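Local coordinates for protein L-asparagine oxygenase (Streptomyces coelicolor, PDB 2OG5) that catalyses the iron(II)- and 2-oxoglutarate-dependent 3-hydroxylation of L-asparagine to (2S,3S)-3-hydroxyasparagine, a building block of the calcium-dependent antibiotic CDA, at residues Ala130-Met135 and Met193-Arg198; Gly203-Arg208 and Thr323-Gln328. All blocks are in the same frame, centred on the assembly; numbering follows the deposited sequence. Where two conformers were deposited one is given.

Interaction 1 of 2, residues Ala130-Met135 and Met193-Arg198; sequences AAVLLM and MLLCLR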
# COMPACT_ATOMS: atom_id res chain seq x y z
N ALA A 130 8.85 3.69 11.09
CA ALA A 130 7.65 3.20 11.77
C ALA A 130 6.82 4.35 12.31
O ALA A 130 5.59 4.32 12.26
CB ALA A 130 8.01 2.24 12.90
N ALA A 131 7.48 5.37 12.85
CA ALA A 131 6.79 6.53 13.41
C ALA A 131 5.98 7.24 12.33
O ALA A 131 4.80 7.49 12.48
CB ALA A 131 7.80 7.51 14.06
N VAL A 132 6.63 7.56 11.21
CA VAL A 132 5.94 8.22 10.11
C VAL A 132 4.73 7.41 9.61
O VAL A 132 3.63 7.93 9.44
CB VAL A 132 6.91 8.51 8.96
CG1 VAL A 132 6.16 8.97 7.71
CG2 VAL A 132 7.94 9.56 9.39
N LEU A 133 4.95 6.12 9.36
CA LEU A 133 3.88 5.29 8.81
C LEU A 133 2.72 5.12 9.78
O LEU A 133 1.57 5.21 9.37
CB LEU A 133 4.42 3.92 8.39
CG LEU A 133 5.19 3.92 7.07
CD1 LEU A 133 6.04 2.65 6.96
CD2 LEU A 133 4.25 4.04 5.85
N LEU A 134 3.00 4.84 11.05
CA LEU A 134 1.90 4.54 11.96
C LEU A 134 1.14 5.82 12.35
O LEU A 134 -0.08 5.78 12.56
CB LEU A 134 2.38 3.74 13.18
CG LEU A 134 2.86 2.31 12.84
CD1 LEU A 134 3.22 1.51 14.10
CD2 LEU A 134 1.84 1.54 12.02
N MET A 135 1.83 6.96 12.42
CA MET A 135 1.13 8.24 12.63
C MET A 135 0.16 8.49 11.48
O MET A 135 -1.02 8.77 11.69
CB MET A 135 2.11 9.41 12.78
CG MET A 135 2.85 9.42 14.10
SD MET A 135 3.85 10.91 14.38
CE MET A 135 5.13 10.71 13.13
N MET A 193 0.24 2.29 2.02
CA MET A 193 1.25 3.34 2.15
C MET A 193 2.63 2.76 1.98
O MET A 193 2.96 1.75 2.60
CB MET A 193 1.14 4.00 3.53
CG MET A 193 -0.23 4.58 3.79
SD MET A 193 -0.27 5.65 5.24
CE MET A 193 0.14 4.47 6.50
N LEU A 194 3.44 3.42 1.14
CA LEU A 194 4.80 3.01 0.87
C LEU A 194 5.74 4.18 1.14
O LEU A 194 5.69 5.19 0.42
CB LEU A 194 4.92 2.60 -0.59
CG LEU A 194 4.13 1.36 -1.01
CD1 LEU A 194 4.10 1.24 -2.54
CD2 LEU A 194 4.74 0.13 -0.37
N LEU A 195 6.56 4.05 2.18
CA LEU A 195 7.55 5.07 2.53
C LEU A 195 8.91 4.64 2.01
O LEU A 195 9.39 3.55 2.33
CB LEU A 195 7.61 5.25 4.05
CG LEU A 195 8.65 6.23 4.61
CD1 LEU A 195 8.35 7.67 4.17
CD2 LEU A 195 8.71 6.11 6.13
N CYS A 196 9.54 5.49 1.22
CA CYS A 196 10.84 5.16 0.65
C CYS A 196 11.96 5.53 1.61
O CYS A 196 12.10 6.68 2.01
CB CYS A 196 11.04 5.88 -0.68
SG CYS A 196 12.66 5.56 -1.42
N LEU A 197 12.76 4.53 1.98
CA LEU A 197 13.95 4.75 2.80
C LEU A 197 15.20 4.90 1.94
O LEU A 197 16.07 5.72 2.23
CB LEU A 197 14.14 3.58 3.77
CG LEU A 197 13.05 3.37 4.82
CD1 LEU A 197 13.45 2.23 5.75
CD2 LEU A 197 12.75 4.63 5.61
N ARG A 198 15.28 4.10 0.89
CA ARG A 198 16.43 4.12 -0.01
C ARG A 198 15.89 3.86 -1.41
O ARG A 198 15.15 2.90 -1.62
CB ARG A 198 17.42 3.04 0.42
CG ARG A 198 18.71 3.00 -0.36
CD ARG A 198 19.72 2.06 0.29
NE ARG A 198 20.35 2.65 1.48
CZ ARG A 198 20.50 2.05 2.65
NH1 ARG A 198 20.07 0.81 2.87
NH2 ARG A 198 21.11 2.70 3.63
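Leu-133 lies over the gap between Met-193 and Leu-195, two residues on the same side of their strand. Its CD2 methyl does most of the touching: it is 3.9 Å from Met-193 CB and 4.0 Å from Leu-195 CB. CG of Leu-133 reaches Leu-195 CB. The Leu-133 CB bond does not aim at the strand; the branch end turns in to meet it. CG is anti to the carbonyl carbon (chi1 -77°); together with chi2 this puts CD2 over the two CB atoms. Leu-133 and Met-193 run past each other in opposite senses. The methionine chain is extended at chi2 and bends at chi3 (-64°), which carries CE to the helix backbone. CE ends 3.3 Å from Leu-133 O, a close carbon-to-oxygen approach and not a hydrogen bond. This is the tight half of the contact.

The half formed by Val-132 is looser. Val-132 and Leu-195 meet at about a right angle. Leu-195 CD2 sits 4.1 Å from Val-132 CB and equally far from its CG1, and little surface is shared. The loose side is still buried, as are all four touching residues. Apart from the methyl against the Leu-133 carbonyl, the contact is between apolar side chains and buries 241 Å². The short helix and strand axes run nearly antiparallel (156°) and come within 9.5 Å.

Helix 128-140 covers the outer face of the larger jelly-roll sheet. Leu-194, between the two contact residues, points the other way and packs on Leu-207 of the second sheet. Strand 191-196 is paired with strands 301-305 and 326-333. Leu-133 also touches Thr-330 of strand 326-333, and Met-193 touches Val-332. The other sides of the helix meet helices 42-58 and 66-76, for example Met-135 on Ile-51 and Leu-134 on Trp-68.

Interaction 2 of 2, residues Gly203-Arg208 and Thr323-Gln328; sequences GRAGLR and TDRWLQ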
# COMPACT_ATOMS: atom_id res chain seq x y z
N GLY A 203 18.07 2.65 -11.18
CA GLY A 203 17.23 3.48 -12.04
C GLY A 203 16.11 2.78 -12.80
O GLY A 203 15.38 3.42 -13.56
N ARG A 204 15.97 1.46 -12.63
CA ARG A 204 14.98 0.71 -13.40
C ARG A 204 13.66 0.43 -12.66
O ARG A 204 12.65 0.18 -13.32
CB ARG A 204 15.57 -0.62 -13.89
CG ARG A 204 16.65 -0.47 -14.98
CD ARG A 204 17.03 -1.82 -15.59
NE ARG A 204 15.88 -2.46 -16.24
CZ ARG A 204 15.72 -3.77 -16.43
NH1 ARG A 204 16.62 -4.65 -16.00
NH2 ARG A 204 14.63 -4.20 -17.03
N ALA A 205 13.67 0.43 -11.33
CA ALA A 205 12.46 0.15 -10.55
C ALA A 205 11.58 1.39 -10.44
O ALA A 205 12.06 2.48 -10.10
CB ALA A 205 12.83 -0.35 -9.15
N GLY A 206 10.30 1.22 -10.70
CA GLY A 206 9.31 2.25 -10.42
C GLY A 206 8.00 1.63 -9.97
O GLY A 206 7.59 0.57 -10.47
N LEU A 207 7.35 2.29 -9.03
CA LEU A 207 5.99 1.94 -8.63
C LEU A 207 5.06 2.36 -9.75
O LEU A 207 5.18 3.47 -10.27
CB LEU A 207 5.62 2.71 -7.36
CG LEU A 207 4.17 2.62 -6.86
CD1 LEU A 207 3.84 1.22 -6.39
CD2 LEU A 207 3.95 3.65 -5.76
N ARG A 208 4.13 1.48 -10.10
CA ARG A 208 3.11 1.82 -11.09
C ARG A 208 1.74 1.78 -10.43
O ARG A 208 1.42 0.81 -9.73
CB ARG A 208 3.13 0.84 -12.27
CG ARG A 208 4.48 0.75 -13.01
CD ARG A 208 4.28 0.13 -14.38
NE ARG A 208 3.74 1.09 -15.35
CZ ARG A 208 3.07 0.76 -16.45
NH1 ARG A 208 2.82 -0.51 -16.75
NH2 ARG A 208 2.64 1.70 -17.27
N THR A 323 22.76 -1.87 -0.84
CA THR A 323 22.42 -0.54 -1.37
C THR A 323 21.10 -0.52 -2.15
O THR A 323 20.71 0.51 -2.70
CB THR A 323 23.56 0.04 -2.27
OG1 THR A 323 23.63 -0.68 -3.50
CG2 THR A 323 24.92 -0.04 -1.55
N ASP A 324 20.42 -1.65 -2.21
CA ASP A 324 19.18 -1.76 -2.98
C ASP A 324 17.99 -0.99 -2.41
O ASP A 324 17.99 -0.57 -1.25
CB ASP A 324 18.77 -3.23 -3.16
CG ASP A 324 19.67 -3.98 -4.12
OD1 ASP A 324 19.76 -3.56 -5.30
OD2 ASP A 324 20.25 -5.00 -3.70
N ARG A 325 17.00 -0.82 -3.28
CA ARG A 325 15.68 -0.26 -2.98
C ARG A 325 15.15 -0.76 -1.65
O ARG A 325 15.13 -1.96 -1.42
CB ARG A 325 14.74 -0.69 -4.11
CG ARG A 325 13.35 -0.08 -4.13
CD ARG A 325 12.60 -0.61 -5.36
NE ARG A 325 11.34 0.06 -5.67
CZ ARG A 325 10.13 -0.41 -5.38
NH1 ARG A 325 9.97 -1.56 -4.73
NH2 ARG A 325 9.06 0.27 -5.74
N TRP A 326 14.67 0.15 -0.80
CA TRP A 326 14.11 -0.21 0.50
C TRP A 326 12.89 0.68 0.75
O TRP A 326 13.05 1.89 0.95
CB TRP A 326 15.14 0.01 1.61
CG TRP A 326 14.75 -0.50 2.98
CD1 TRP A 326 13.56 -1.07 3.36
CD2 TRP A 326 15.56 -0.47 4.16
NE1 TRP A 326 13.59 -1.40 4.68
CE2 TRP A 326 14.80 -1.04 5.20
CE3 TRP A 326 16.86 -0.02 4.44
CZ2 TRP A 326 15.30 -1.18 6.50
CZ3 TRP A 326 17.35 -0.16 5.74
CH2 TRP A 326 16.56 -0.73 6.75
N LEU A 327 11.70 0.09 0.71
CA LEU A 327 10.48 0.78 1.16
C LEU A 327 10.00 0.11 2.43
O LEU A 327 10.28 -1.06 2.67
CB LEU A 327 9.35 0.71 0.13
CG LEU A 327 9.68 0.87 -1.34
CD1 LEU A 327 8.43 0.73 -2.21
CD2 LEU A 327 10.39 2.19 -1.63
N GLN A 328 9.25 0.85 3.23
CA GLN A 328 8.45 0.25 4.30
C GLN A 328 6.97 0.52 4.02
O GLN A 328 6.60 1.58 3.51
CB GLN A 328 8.90 0.74 5.67
CG GLN A 328 10.26 0.14 6.01
CD GLN A 328 10.77 0.45 7.40
OE1 GLN A 328 10.56 1.55 7.94
NE2 GLN A 328 11.48 -0.52 7.98
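Ala-205 meets the Arg-325 side chain midway along its length. The Ala-205 methyl points at the arginine; in one of the two conformers modelled for Arg-325, Ala-205 CB is 3.8 Å from both Arg-325 CD and Arg-325 NE. The contacts of the guanidinium are likewise conditional on that conformer. The contact is small, 110 Å² in all, and consists of van der Waals packing. Arg-325 reaches this place with CG trans to its backbone N (chi1 -172°) and a chain that stays straight out to NE. Gly-206 follows and carries the chain past the guanidinium. At Leu-207 the backbone N lies 4.2 Å from Arg-325 NH2, oblique to the guanidinium plane; both nitrogens are donors, so this is only proximity. Leu-327 CG lies 4.1 Å above one face of that group, toward its rim.

Arg-325 binds the co-substrate 2-oxoglutarate; none is present in this structure, and Ala-205 and Leu-327 pack against the arginine that receives it. The second conformer suggests some mobility.

Strand 207-211 begins at Leu-207, in the antiparallel sheet that also holds strands 309-313 and 292-294. Arg-325 comes just before strand 326-333 of the larger mixed sheet. The contact therefore bridges the two sheets of the jelly roll. Val-158 of strand 156-158 touches both Arg-325 and Leu-327, while Leu-207 packs on Leu-194 of strand 191-196.

How the interactions relate
Interactions 1 and 2 both reach the larger sheet, through strands 191-196 and 326-333, and their centres are 14 Å apart. These strands are neighbours, with probable hydrogen bonds from Leu-195 N to Gln-328 O (2.8 Å) and from Leu-197 N to Trp-326 O (2.9 Å). Leu-197 and Arg-198 both face Trp-326 in a classic beta bulge. Interaction 2 lies closer to the metal: the Leu-207 side chain is about 7 Å from the sodium ion held by His-179, Glu-181 and His-311, and that of Met-193 about 11 Å. These three residues are the iron(II) ligands, so sodium occupies the iron site. The Leu-133 side chain is about 6 Å from that of Arg-329, which binds L-asparagine.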